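Side-chain contacts in fibronectin type III domain-containing protein (Simiduia agarivorans, PDB 6P2K), which probably hydrolyses xyloglucan or related beta-glucans, as a glycoside hydrolase family 74 enzyme whose modelled part is built from beta-propeller blades: residues 311-316 with 369-374; 272-275 with 279-282; 616-621 with 646-651. All blocks are in the same frame, centred on the assembly; numbering follows the deposited sequence.

Overall arrangement
Interactions 1 and 2 share a four-stranded blade of the propeller architecture. The loop and second strand of that blade form interaction 2, and its last strand meets the next blade in interaction 1. Their centres lie about 18 Å apart, but they touch where I313 CD1 packs on L282 CD1 at 3.9 Å. Interaction 3 belongs to a distant blade across the chain's centre; its centre is about 47 Å from that of interaction 1 and about 56 Å from that of interaction 2. It lies nearer a metal site without being part of it: the D617 side chain is about 11 Å from a zinc ion and about 10 Å from the side chain of zinc-binding D513. Interactions 1 and 2 lie away from the zinc sites.

Interaction 1: residues 311-316 with 369-374; sequences EKIWDS and YSWQNK
Two tryptophans stacked face to face, W314 and W371, join the last strands of two successive propeller blades, 304-314 and 368-373. Their five-membered rings have centroids 3.6 Å apart and planes inclined by only 11°. Within the stack, the closest approach is W314 CG over W371 CE2 at 3.4 Å, and the overlap runs on into the six-membered rings, where W314 CE3 lies 3.7 Å from W371 CH2. A first torsion of -158° swings CG away from the W314 amide nitrogen and lays the indole over one face of W371. The edge of W371 is used as well: NE1 donates a nearly straight hydrogen bond (166°) to I313 O at 2.9 Å. That acceptor lies close to the indole plane, although the donor is tilted from the carbonyl plane. Stack and bond together fix the rotation of the W371 ring and give its buried N-H a partner. Beside this pair, I313 covers Y369 with two branches. CD1 sits over the centre of the phenol ring in a CH-pi contact, 4.2 Å from the centroid, while CG2 meets the rim at CE1, 3.5 Å away. The Y369 hydroxyl turns elsewhere, hydrogen bonding to E294 and R347. I313 and W314 form a classic beta bulge opposite L292, at the corner where the chain leaves its sheet. Around the stack, W321 meets W314 edge-to-face, strand 348-351 meets W314 through S351 and W371 through V349, strand 358-363 lies against W371 through Y358 and A360, and L292 of strand 292-300 touches both tryptophan side chains.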
ATOM      1  N   GLU B 311      -0.972  32.985 -40.203  1.00 35.04           N
ATOM      2  CA  GLU B 311      -1.710  32.130 -39.288  1.00 34.40           C
ATOM      3  C   GLU B 311      -0.907  30.866 -39.031  1.00 30.64           C
ATOM      4  O   GLU B 311      -0.333  30.288 -39.959  1.00 30.64           O
ATOM      5  CB  GLU B 311      -3.087  31.775 -39.858  1.00 39.59           C
ATOM      6  CG  GLU B 311      -3.810  30.660 -39.130  1.00 47.72           C
ATOM      7  CD  GLU B 311      -5.095  30.259 -39.828  1.00 58.92           C
ATOM      8  OE1 GLU B 311      -5.902  29.522 -39.222  1.00 62.52           O
ATOM      9  OE2 GLU B 311      -5.297  30.684 -40.985  1.00 64.06           O
ATOM     10  N   LYS B 312      -0.852  30.447 -37.770  1.00 27.44           N
ATOM     11  CA  LYS B 312      -0.196  29.194 -37.419  1.00 30.13           C
ATOM     12  C   LYS B 312      -1.156  28.051 -37.715  1.00 29.14           C
ATOM     13  O   LYS B 312      -2.198  27.922 -37.066  1.00 32.54           O
ATOM     14  CB  LYS B 312       0.228  29.195 -35.954  1.00 32.29           C
ATOM     15  CG  LYS B 312       1.588  29.825 -35.712  1.00 34.98           C
ATOM     16  CD  LYS B 312       2.215  29.327 -34.423  1.00 33.64           C
ATOM     17  CE  LYS B 312       3.357  30.234 -33.994  1.00 34.75           C
ATOM     18  NZ  LYS B 312       4.022  29.743 -32.753  1.00 34.38           N
ATOM     19  N   ILE B 313      -0.819  27.227 -38.710  1.00 26.57           N
ATOM     20  CA  ILE B 313      -1.631  26.052 -39.017  1.00 27.83           C
ATOM     21  C   ILE B 313      -1.148  24.818 -38.274  1.00 28.93           C
ATOM     22  O   ILE B 313      -1.804  23.766 -38.340  1.00 26.32           O
ATOM     23  CB  ILE B 313      -1.657  25.793 -40.535  1.00 31.00           C
ATOM     24  CG1 ILE B 313      -0.243  25.535 -41.061  1.00 27.83           C
ATOM     25  CG2 ILE B 313      -2.280  26.978 -41.258  1.00 24.77           C
ATOM     26  CD1 ILE B 313      -0.218  24.914 -42.440  1.00 28.08           C
ATOM     27  N   TRP B 314      -0.027  24.920 -37.561  1.00 29.69           N
ATOM     28  CA  TRP B 314       0.531  23.853 -36.743  1.00 24.96           C
ATOM     29  C   TRP B 314       1.239  24.530 -35.580  1.00 25.82           C
ATOM     30  O   TRP B 314       1.923  25.536 -35.778  1.00 26.93           O
ATOM     31  CB  TRP B 314       1.502  22.990 -37.555  1.00 19.73           C
ATOM     32  CG  TRP B 314       1.733  21.606 -37.020  1.00 23.64           C
ATOM     33  CD1 TRP B 314       1.009  20.951 -36.062  1.00 22.39           C
ATOM     34  CD2 TRP B 314       2.770  20.706 -37.427  1.00 19.96           C
ATOM     35  NE1 TRP B 314       1.538  19.697 -35.848  1.00 22.90           N
ATOM     36  CE2 TRP B 314       2.618  19.525 -36.676  1.00 18.26           C
ATOM     37  CE3 TRP B 314       3.815  20.788 -38.353  1.00 22.36           C
ATOM     38  CZ2 TRP B 314       3.470  18.434 -36.826  1.00 22.03           C
ATOM     39  CZ3 TRP B 314       4.660  19.703 -38.500  1.00 20.03           C
ATOM     40  CH2 TRP B 314       4.480  18.542 -37.742  1.00 18.11           C
ATOM     41  N   ASP B 315       1.066  24.000 -34.371  1.00 26.31           N
ATOM     42  CA  ASP B 315       1.490  24.736 -33.186  1.00 28.06           C
ATOM     43  C   ASP B 315       1.894  23.758 -32.086  1.00 28.36           C
ATOM     44  O   ASP B 315       1.974  22.546 -32.305  1.00 27.45           O
ATOM     45  CB  ASP B 315       0.372  25.677 -32.721  1.00 30.57           C
ATOM     46  CG  ASP B 315       0.901  26.929 -32.055  1.00 37.26           C
ATOM     47  OD1 ASP B 315       2.088  26.938 -31.657  1.00 38.52           O
ATOM     48  OD2 ASP B 315       0.127  27.902 -31.926  1.00 38.72           O
ATOM     49  N   SER B 316       2.139  24.306 -30.892  1.00 25.18           N
ATOM     50  CA  SER B 316       2.524  23.523 -29.727  1.00 27.33           C
ATOM     51  C   SER B 316       1.555  22.372 -29.512  1.00 25.94           C
ATOM     52  O   SER B 316       0.361  22.473 -29.805  1.00 30.19           O
ATOM     53  CB  SER B 316       2.543  24.405 -28.473  1.00 31.16           C
ATOM     54  OG  SER B 316       3.214  25.622 -28.728  1.00 36.15           O
ATOM     55  N   TYR B 369      -6.782  22.305 -40.562  1.00 35.02           N
ATOM     56  CA  TYR B 369      -5.814  21.280 -40.909  1.00 30.59           C
ATOM     57  C   TYR B 369      -5.843  20.186 -39.853  1.00 28.85           C
ATOM     58  O   TYR B 369      -5.969  20.465 -38.658  1.00 29.29           O
ATOM     59  CB  TYR B 369      -4.405  21.873 -41.027  1.00 29.16           C
ATOM     60  CG  TYR B 369      -4.244  22.803 -42.207  1.00 29.97           C
ATOM     61  CD1 TYR B 369      -4.567  24.148 -42.105  1.00 30.57           C
ATOM     62  CD2 TYR B 369      -3.777  22.332 -43.427  1.00 31.89           C
ATOM     63  CE1 TYR B 369      -4.426  25.000 -43.184  1.00 34.71           C
ATOM     64  CE2 TYR B 369      -3.631  23.176 -44.511  1.00 34.13           C
ATOM     65  CZ  TYR B 369      -3.957  24.510 -44.386  1.00 36.67           C
ATOM     66  OH  TYR B 369      -3.814  25.359 -45.460  1.00 36.28           O
ATOM     67  N   SER B 370      -5.735  18.940 -40.302  1.00 27.08           N
ATOM     68  CA  SER B 370      -5.765  17.771 -39.428  1.00 31.30           C
ATOM     69  C   SER B 370      -4.438  17.035 -39.593  1.00 28.20           C
ATOM     70  O   SER B 370      -4.214  16.363 -40.604  1.00 30.76           O
ATOM     71  CB  SER B 370      -6.956  16.876 -39.758  1.00 33.83           C
ATOM     72  OG  SER B 370      -7.070  15.819 -38.822  1.00 38.84           O
ATOM     73  N   TRP B 371      -3.564  17.162 -38.600  1.00 27.31           N
ATOM     74  CA  TRP B 371      -2.213  16.635 -38.707  1.00 26.96           C
ATOM     75  C   TRP B 371      -2.177  15.152 -38.366  1.00 26.45           C
ATOM     76  O   TRP B 371      -2.792  14.708 -37.393  1.00 24.38           O
ATOM     77  CB  TRP B 371      -1.271  17.425 -37.799  1.00 22.76           C
ATOM     78  CG  TRP B 371      -1.036  18.792 -38.348  1.00 26.19           C
ATOM     79  CD1 TRP B 371      -1.715  19.935 -38.035  1.00 25.03           C
ATOM     80  CD2 TRP B 371      -0.083  19.153 -39.351  1.00 24.20           C
ATOM     81  NE1 TRP B 371      -1.229  20.989 -38.771  1.00 25.89           N
ATOM     82  CE2 TRP B 371      -0.226  20.535 -39.587  1.00 23.75           C
ATOM     83  CE3 TRP B 371       0.885  18.442 -40.067  1.00 24.31           C
ATOM     84  CZ2 TRP B 371       0.563  21.219 -40.506  1.00 23.62           C
ATOM     85  CZ3 TRP B 371       1.670  19.124 -40.978  1.00 27.28           C
ATOM     86  CH2 TRP B 371       1.501  20.499 -41.191  1.00 26.11           C
ATOM     87  N   GLN B 372      -1.448  14.389 -39.179  1.00 24.35           N
ATOM     88  CA  GLN B 372      -1.398  12.936 -39.086  1.00 23.04           C
ATOM     89  C   GLN B 372       0.045  12.481 -38.918  1.00 22.58           C
ATOM     90  O   GLN B 372       0.937  12.947 -39.635  1.00 20.47           O
ATOM     91  CB  GLN B 372      -2.017  12.284 -40.328  1.00 25.78           C
ATOM     92  CG  GLN B 372      -3.439  12.740 -40.631  1.00 30.24           C
ATOM     93  CD  GLN B 372      -3.941  12.267 -41.992  1.00 35.14           C
ATOM     94  OE1 GLN B 372      -3.472  11.261 -42.528  1.00 40.36           O
ATOM     95  NE2 GLN B 372      -4.906  12.996 -42.552  1.00 29.57           N
ATOM     96  N   ASN B 373       0.261  11.568 -37.974  1.00 20.44           N
ATOM     97  CA  ASN B 373       1.578  10.992 -37.723  1.00 21.13           C
ATOM     98  C   ASN B 373       1.911   9.999 -38.834  1.00 22.59           C
ATOM     99  O   ASN B 373       1.211   8.996 -39.006  1.00 21.73           O
ATOM    100  CB  ASN B 373       1.568  10.327 -36.342  1.00 18.41           C
ATOM    101  CG  ASN B 373       2.789   9.450 -36.060  1.00 19.99           C
ATOM    102  OD1 ASN B 373       3.669   9.249 -36.899  1.00 18.18           O
ATOM    103  ND2 ASN B 373       2.834   8.920 -34.844  1.00 22.38           N
ATOM    104  N   LYS B 374       2.986  10.273 -39.583  1.00 17.58           N
ATOM    105  CA  LYS B 374       3.390   9.435 -40.709  1.00 15.97           C
ATOM    106  C   LYS B 374       4.786   8.849 -40.517  1.00 19.40           C
ATOM    107  O   LYS B 374       5.486   8.567 -41.491  1.00 21.13           O
ATOM    108  CB  LYS B 374       3.328  10.219 -42.020  1.00 16.64           C
ATOM    109  CG  LYS B 374       1.935  10.711 -42.393  1.00 19.47           C
ATOM    110  CD  LYS B 374       1.020   9.549 -42.760  1.00 19.01           C
ATOM    111  CE  LYS B 374      -0.328  10.047 -43.265  1.00 21.63           C
ATOM    112  NZ  LYS B 374      -1.050   8.995 -44.026  1.00 24.44           N
TER

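Interaction 2: residues 272-275 with 279-282; sequences PRST and HKVL
An inverse gamma turn centred on S274, in the connection between the antiparallel strands 265-270 and 278-285, is fastened by the serine hydroxyl, which accepts a hydrogen bond from the K280 amide. Across the turn T275 N donates to R273 O at 2.8 Å. The turn points the serine side chain toward the strand that follows. Its OG lies anti to the serine's own carbonyl carbon (chi1 -55°), which directs it at K280 N, 3.1 Å away, with an N-H...O angle of 168°. This bond thus joins the loop to the backbone of the strand. The rest of the contact is modest: S274 CB rests 3.7 Å from H279 CA and 4.4 Å from CD2 of the imidazole, while K280 CB passes 4.0 Å from the serine OG. With an alanine here the hydroxyl is gone; the K280 amide would probably lose this acceptor, and the turn would probably be less firmly held against the strand. Both strand residues send their polar ends elsewhere. The chain of K280 bends at its second torsion (chi2 -83°) and leads away from S274, so that NZ bonds to T296 OG1. H279 ND1 pairs with the hydroxyl of Y224, and its ring also meets that of W299. Strand 278-285 runs between 265-270 and 292-300: K280 pairs through its backbone with D271, H279 with F297. On the flanks, strand 222-228 touches H279 through V222, and Y338 of strand 336-338 lies against P272, K280 and L282.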
ATOM      1  N   PRO B 272       0.200  25.988 -55.190  1.00 42.35           N
ATOM      2  CA  PRO B 272      -0.065  26.002 -56.638  1.00 43.86           C
ATOM      3  C   PRO B 272      -1.524  26.234 -56.975  1.00 44.59           C
ATOM      4  O   PRO B 272      -1.836  26.490 -58.145  1.00 48.92           O
ATOM      5  CB  PRO B 272       0.404  24.615 -57.099  1.00 39.34           C
ATOM      6  CG  PRO B 272       0.343  23.769 -55.870  1.00 41.02           C
ATOM      7  CD  PRO B 272       0.715  24.683 -54.740  1.00 38.92           C
ATOM      8  N   ARG B 273      -2.420  26.150 -55.993  1.00 42.66           N
ATOM      9  CA  ARG B 273      -3.826  26.458 -56.205  1.00 45.34           C
ATOM     10  C   ARG B 273      -4.094  27.956 -56.272  1.00 46.34           C
ATOM     11  O   ARG B 273      -5.140  28.361 -56.793  1.00 46.28           O
ATOM     12  CB  ARG B 273      -4.664  25.827 -55.091  1.00 43.51           C
ATOM     13  CG  ARG B 273      -4.702  24.309 -55.152  1.00 44.15           C
ATOM     14  CD  ARG B 273      -4.903  23.680 -53.782  1.00 43.97           C
ATOM     15  NE  ARG B 273      -4.752  22.226 -53.832  1.00 47.03           N
ATOM     16  CZ  ARG B 273      -3.587  21.586 -53.770  1.00 47.99           C
ATOM     17  NH1 ARG B 273      -2.455  22.266 -53.647  1.00 33.85           N
ATOM     18  NH2 ARG B 273      -3.553  20.262 -53.828  1.00 48.22           N
ATOM     19  N   SER B 274      -3.179  28.784 -55.763  1.00 44.75           N
ATOM     20  CA  SER B 274      -3.362  30.237 -55.748  1.00 45.21           C
ATOM     21  C   SER B 274      -3.043  30.805 -57.131  1.00 49.34           C
ATOM     22  O   SER B 274      -2.031  31.470 -57.359  1.00 50.40           O
ATOM     23  CB  SER B 274      -2.496  30.872 -54.669  1.00 43.76           C
ATOM     24  OG  SER B 274      -2.747  30.283 -53.406  1.00 45.69           O
ATOM     25  N   THR B 275      -3.953  30.540 -58.066  1.00 52.64           N
ATOM     26  CA  THR B 275      -3.785  30.956 -59.452  1.00 53.03           C
ATOM     27  C   THR B 275      -4.248  32.384 -59.717  1.00 61.56           C
ATOM     28  O   THR B 275      -3.980  32.911 -60.801  1.00 58.62           O
ATOM     29  CB  THR B 275      -4.542  30.005 -60.382  1.00 54.11           C
ATOM     30  OG1 THR B 275      -5.899  29.886 -59.936  1.00 54.13           O
ATOM     31  CG2 THR B 275      -3.892  28.632 -60.376  1.00 51.90           C
ATOM     32  N   HIS B 279      -2.848  34.801 -52.545  1.00 47.07           N
ATOM     33  CA  HIS B 279      -1.824  33.771 -52.428  1.00 43.84           C
ATOM     34  C   HIS B 279      -1.787  33.216 -51.013  1.00 45.78           C
ATOM     35  O   HIS B 279      -1.806  33.976 -50.038  1.00 45.85           O
ATOM     36  CB  HIS B 279      -0.447  34.323 -52.800  1.00 44.69           C
ATOM     37  CG  HIS B 279      -0.434  35.106 -54.073  1.00 48.80           C
ATOM     38  ND1 HIS B 279       0.540  36.035 -54.363  1.00 51.02           N
ATOM     39  CD2 HIS B 279      -1.272  35.093 -55.136  1.00 50.62           C
ATOM     40  CE1 HIS B 279       0.298  36.566 -55.548  1.00 52.46           C
ATOM     41  NE2 HIS B 279      -0.794  36.012 -56.039  1.00 54.18           N
ATOM     42  N   LYS B 280      -1.727  31.894 -50.907  1.00 42.84           N
ATOM     43  CA  LYS B 280      -1.403  31.221 -49.660  1.00 38.97           C
ATOM     44  C   LYS B 280       0.078  30.867 -49.688  1.00 39.36           C
ATOM     45  O   LYS B 280       0.551  30.240 -50.643  1.00 37.70           O
ATOM     46  CB  LYS B 280      -2.256  29.965 -49.474  1.00 39.76           C
ATOM     47  CG  LYS B 280      -3.755  30.225 -49.441  1.00 43.38           C
ATOM     48  CD  LYS B 280      -4.218  30.663 -48.060  1.00 43.70           C
ATOM     49  CE  LYS B 280      -5.699  31.019 -48.068  1.00 45.40           C
ATOM     50  NZ  LYS B 280      -6.212  31.310 -46.698  1.00 45.41           N
ATOM     51  N   VAL B 281       0.807  31.285 -48.656  1.00 38.54           N
ATOM     52  CA  VAL B 281       2.250  31.086 -48.576  1.00 34.15           C
ATOM     53  C   VAL B 281       2.561  30.253 -47.339  1.00 35.74           C
ATOM     54  O   VAL B 281       2.084  30.561 -46.242  1.00 31.07           O
ATOM     55  CB  VAL B 281       3.010  32.423 -48.537  1.00 35.70           C
ATOM     56  CG1 VAL B 281       4.507  32.181 -48.621  1.00 35.46           C
ATOM     57  CG2 VAL B 281       2.544  33.329 -49.668  1.00 38.32           C
ATOM     58  N   LEU B 282       3.364  29.210 -47.522  1.00 30.76           N
ATOM     59  CA  LEU B 282       3.742  28.287 -46.460  1.00 31.39           C
ATOM     60  C   LEU B 282       5.150  28.619 -45.985  1.00 34.97           C
ATOM     61  O   LEU B 282       6.055  28.803 -46.805  1.00 36.86           O
ATOM     62  CB  LEU B 282       3.674  26.848 -46.969  1.00 29.97           C
ATOM     63  CG  LEU B 282       3.686  25.692 -45.975  1.00 32.71           C
ATOM     64  CD1 LEU B 282       2.525  25.822 -45.007  1.00 25.37           C
ATOM     65  CD2 LEU B 282       3.604  24.384 -46.742  1.00 25.58           C
TER

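Interaction 3: residues 616-621 with 646-651; sequences WDAEVE and NNWQIL
The carboxylate of D617 is held by a salt bridge from OD1 to R571 NE, while the backbone of the same residue runs along the rim of the W648 indole. The contact is made by the far end of that ring. W648 CH2 lies 3.5 Å from D617 C and equally close to A618 N, so the peptide link between D617 and A618 rests against one corner of the six-membered ring. CZ3 beside it approaches D617 O at 3.6 Å. D617 C lies near the ring plane, an approach at the edge and not over a face. Side chains add little: D617 CB comes within 4.1 Å of W648 CH2, and A618 CB within 4.4 Å of the same atom. No hydrogen bond crosses between 616-621 and 646-651, which leaves van der Waals contact at the ring's edge to join them. W616, whose indole leads away from W648, lies with its side chain about 4 Å from a glycerol, probably from the crystallisation liquor, and its carbonyl accepts a bond from R512. In this blade strands 618-625 and 648-653 are the first and third, both paired antiparallel with 628-634. W648, from the third-strand side, thus extends its indole to the corner at 616-617, before the first strand, within the four-stranded antiparallel sheet characteristic of a beta-propeller.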
ATOM      1  N   TRP B 616      39.649   5.392 -32.072  1.00 26.75           N
ATOM      2  CA  TRP B 616      38.647   6.015 -31.210  1.00 24.93           C
ATOM      3  C   TRP B 616      37.504   5.063 -30.875  1.00 23.14           C
ATOM      4  O   TRP B 616      36.903   5.173 -29.797  1.00 18.86           O
ATOM      5  CB  TRP B 616      38.101   7.286 -31.867  1.00 23.69           C
ATOM      6  CG  TRP B 616      37.056   8.000 -31.044  1.00 24.36           C
ATOM      7  CD1 TRP B 616      35.754   8.231 -31.391  1.00 24.78           C
ATOM      8  CD2 TRP B 616      37.231   8.575 -29.742  1.00 21.77           C
ATOM      9  NE1 TRP B 616      35.110   8.914 -30.385  1.00 24.87           N
ATOM     10  CE2 TRP B 616      35.995   9.138 -29.363  1.00 24.77           C
ATOM     11  CE3 TRP B 616      38.314   8.672 -28.862  1.00 22.23           C
ATOM     12  CZ2 TRP B 616      35.811   9.784 -28.140  1.00 25.45           C
ATOM     13  CZ3 TRP B 616      38.131   9.311 -27.647  1.00 22.93           C
ATOM     14  CH2 TRP B 616      36.886   9.857 -27.297  1.00 24.66           C
ATOM     15  N   ASP B 617      37.191   4.125 -31.768  1.00 21.56           N
ATOM     16  CA  ASP B 617      36.109   3.171 -31.549  1.00 22.52           C
ATOM     17  C   ASP B 617      36.627   1.740 -31.431  1.00 21.38           C
ATOM     18  O   ASP B 617      35.908   0.783 -31.720  1.00 20.80           O
ATOM     19  CB  ASP B 617      35.070   3.286 -32.662  1.00 25.43           C
ATOM     20  CG  ASP B 617      34.296   4.593 -32.598  1.00 28.56           C
ATOM     21  OD1 ASP B 617      33.584   4.820 -31.592  1.00 29.86           O
ATOM     22  OD2 ASP B 617      34.413   5.402 -33.543  1.00 26.67           O
ATOM     23  N   ALA B 618      37.873   1.589 -30.990  1.00 22.82           N
ATOM     24  CA  ALA B 618      38.462   0.270 -30.817  1.00 23.53           C
ATOM     25  C   ALA B 618      37.750  -0.494 -29.708  1.00 23.45           C
ATOM     26  O   ALA B 618      37.415   0.067 -28.662  1.00 21.91           O
ATOM     27  CB  ALA B 618      39.949   0.397 -30.492  1.00 19.62           C
ATOM     28  N   GLU B 619      37.535  -1.788 -29.935  1.00 25.05           N
ATOM     29  CA  GLU B 619      36.795  -2.633 -29.012  1.00 26.14           C
ATOM     30  C   GLU B 619      37.632  -3.829 -28.582  1.00 26.87           C
ATOM     31  O   GLU B 619      38.560  -4.254 -29.278  1.00 26.59           O
ATOM     32  CB  GLU B 619      35.495  -3.144 -29.642  1.00 22.95           C
ATOM     33  CG  GLU B 619      34.411  -2.100 -29.803  1.00 26.12           C
ATOM     34  CD  GLU B 619      33.276  -2.607 -30.663  1.00 30.08           C
ATOM     35  OE1 GLU B 619      33.563  -3.350 -31.627  1.00 31.39           O
ATOM     36  OE2 GLU B 619      32.104  -2.270 -30.379  1.00 28.31           O
ATOM     37  N   VAL B 620      37.272  -4.381 -27.427  1.00 25.18           N
ATOM     38  CA  VAL B 620      37.817  -5.645 -26.949  1.00 22.10           C
ATOM     39  C   VAL B 620      36.663  -6.480 -26.409  1.00 25.00           C
ATOM     40  O   VAL B 620      35.703  -5.941 -25.846  1.00 22.05           O
ATOM     41  CB  VAL B 620      38.909  -5.435 -25.878  1.00 23.72           C
ATOM     42  CG1 VAL B 620      38.330  -4.779 -24.625  1.00 19.67           C
ATOM     43  CG2 VAL B 620      39.595  -6.756 -25.545  1.00 24.95           C
ATOM     44  N   GLU B 621      36.738  -7.794 -26.616  1.00 23.55           N
ATOM     45  CA  GLU B 621      35.746  -8.730 -26.108  1.00 23.69           C
ATOM     46  C   GLU B 621      36.455  -9.928 -25.499  1.00 23.55           C
ATOM     47  O   GLU B 621      37.426 -10.436 -26.067  1.00 25.98           O
ATOM     48  CB  GLU B 621      34.795  -9.207 -27.215  1.00 26.17           C
ATOM     49  CG  GLU B 621      33.640 -10.083 -26.729  1.00 30.12           C
ATOM     50  CD  GLU B 621      32.346  -9.315 -26.535  1.00 33.87           C
ATOM     51  OE1 GLU B 621      31.491  -9.366 -27.449  1.00 32.08           O
ATOM     52  OE2 GLU B 621      32.181  -8.669 -25.475  1.00 34.48           O
ATOM     53  N   ASN B 646      47.136   2.372 -41.041  1.00 33.76           N
ATOM     54  CA  ASN B 646      45.931   2.742 -40.315  1.00 34.59           C
ATOM     55  C   ASN B 646      44.803   1.737 -40.505  1.00 32.92           C
ATOM     56  O   ASN B 646      43.654   2.048 -40.177  1.00 32.19           O
ATOM     57  CB  ASN B 646      45.469   4.138 -40.739  1.00 39.75           C
ATOM     58  CG  ASN B 646      46.439   5.227 -40.311  1.00 47.32           C
ATOM     59  OD1 ASN B 646      47.113   5.107 -39.287  1.00 48.10           O
ATOM     60  ND2 ASN B 646      46.515   6.294 -41.098  1.00 48.72           N
ATOM     61  N   ASN B 647      45.103   0.544 -41.017  1.00 31.72           N
ATOM     62  CA  ASN B 647      44.073  -0.464 -41.242  1.00 30.98           C
ATOM     63  C   ASN B 647      43.649  -1.100 -39.924  1.00 30.08           C
ATOM     64  O   ASN B 647      44.491  -1.528 -39.128  1.00 29.13           O
ATOM     65  CB  ASN B 647      44.581  -1.543 -42.194  1.00 33.64           C
ATOM     66  CG  ASN B 647      44.689  -1.059 -43.626  1.00 37.49           C
ATOM     67  OD1 ASN B 647      43.818  -0.339 -44.120  1.00 34.14           O
ATOM     68  ND2 ASN B 647      45.764  -1.451 -44.302  1.00 39.64           N
ATOM     69  N   TRP B 648      42.341  -1.169 -39.696  1.00 28.18           N
ATOM     70  CA  TRP B 648      41.821  -1.884 -38.541  1.00 30.35           C
ATOM     71  C   TRP B 648      41.782  -3.375 -38.839  1.00 30.43           C
ATOM     72  O   TRP B 648      41.503  -3.789 -39.967  1.00 29.34           O
ATOM     73  CB  TRP B 648      40.426  -1.382 -38.174  1.00 26.42           C
ATOM     74  CG  TRP B 648      40.426  -0.019 -37.557  1.00 24.37           C
ATOM     75  CD1 TRP B 648      41.175   1.056 -37.940  1.00 26.45           C
ATOM     76  CD2 TRP B 648      39.640   0.415 -36.445  1.00 21.99           C
ATOM     77  NE1 TRP B 648      40.900   2.135 -37.136  1.00 24.47           N
ATOM     78  CE2 TRP B 648      39.960   1.769 -36.211  1.00 24.11           C
ATOM     79  CE3 TRP B 648      38.694  -0.207 -35.624  1.00 22.02           C
ATOM     80  CZ2 TRP B 648      39.372   2.509 -35.184  1.00 25.99           C
ATOM     81  CZ3 TRP B 648      38.110   0.527 -34.611  1.00 21.66           C
ATOM     82  CH2 TRP B 648      38.452   1.872 -34.398  1.00 24.92           C
ATOM     83  N   GLN B 649      42.078  -4.181 -37.822  1.00 29.93           N
ATOM     84  CA  GLN B 649      42.167  -5.626 -37.972  1.00 26.73           C
ATOM     85  C   GLN B 649      41.528  -6.293 -36.763  1.00 25.63           C
ATOM     86  O   GLN B 649      41.290  -5.657 -35.733  1.00 26.83           O
ATOM     87  CB  GLN B 649      43.627  -6.089 -38.113  1.00 29.63           C
ATOM     88  CG  GLN B 649      44.446  -5.306 -39.131  1.00 35.05           C
ATOM     89  CD  GLN B 649      45.940  -5.579 -39.025  1.00 36.05           C
ATOM     90  OE1 GLN B 649      46.606  -5.847 -40.024  1.00 39.95           O
ATOM     91  NE2 GLN B 649      46.470  -5.506 -37.808  1.00 32.17           N
ATOM     92  N   ILE B 650      41.250  -7.587 -36.899  1.00 24.04           N
ATOM     93  CA  ILE B 650      40.798  -8.414 -35.785  1.00 24.96           C
ATOM     94  C   ILE B 650      41.987  -9.227 -35.295  1.00 27.62           C
ATOM     95  O   ILE B 650      42.557 -10.025 -36.050  1.00 25.18           O
ATOM     96  CB  ILE B 650      39.631  -9.331 -36.184  1.00 26.17           C
ATOM     97  CG1 ILE B 650      38.439  -8.515 -36.692  1.00 22.13           C
ATOM     98  CG2 ILE B 650      39.204 -10.173 -34.990  1.00 26.70           C
ATOM     99  CD1 ILE B 650      37.736  -7.728 -35.614  1.00 20.02           C
ATOM    100  N   LEU B 651      42.371  -9.013 -34.042  1.00 28.07           N
ATOM    101  CA  LEU B 651      43.446  -9.763 -33.408  1.00 25.47           C
ATOM    102  C   LEU B 651      42.860 -10.642 -32.315  1.00 26.22           C
ATOM    103  O   LEU B 651      41.927 -10.236 -31.614  1.00 23.84           O
ATOM    104  CB  LEU B 651      44.511  -8.831 -32.818  1.00 24.69           C
ATOM    105  CG  LEU B 651      45.138  -7.793 -33.754  1.00 25.78           C
ATOM    106  CD1 LEU B 651      46.395  -7.199 -33.141  1.00 26.23           C
ATOM    107  CD2 LEU B 651      45.452  -8.405 -35.102  1.00 25.57           C
TER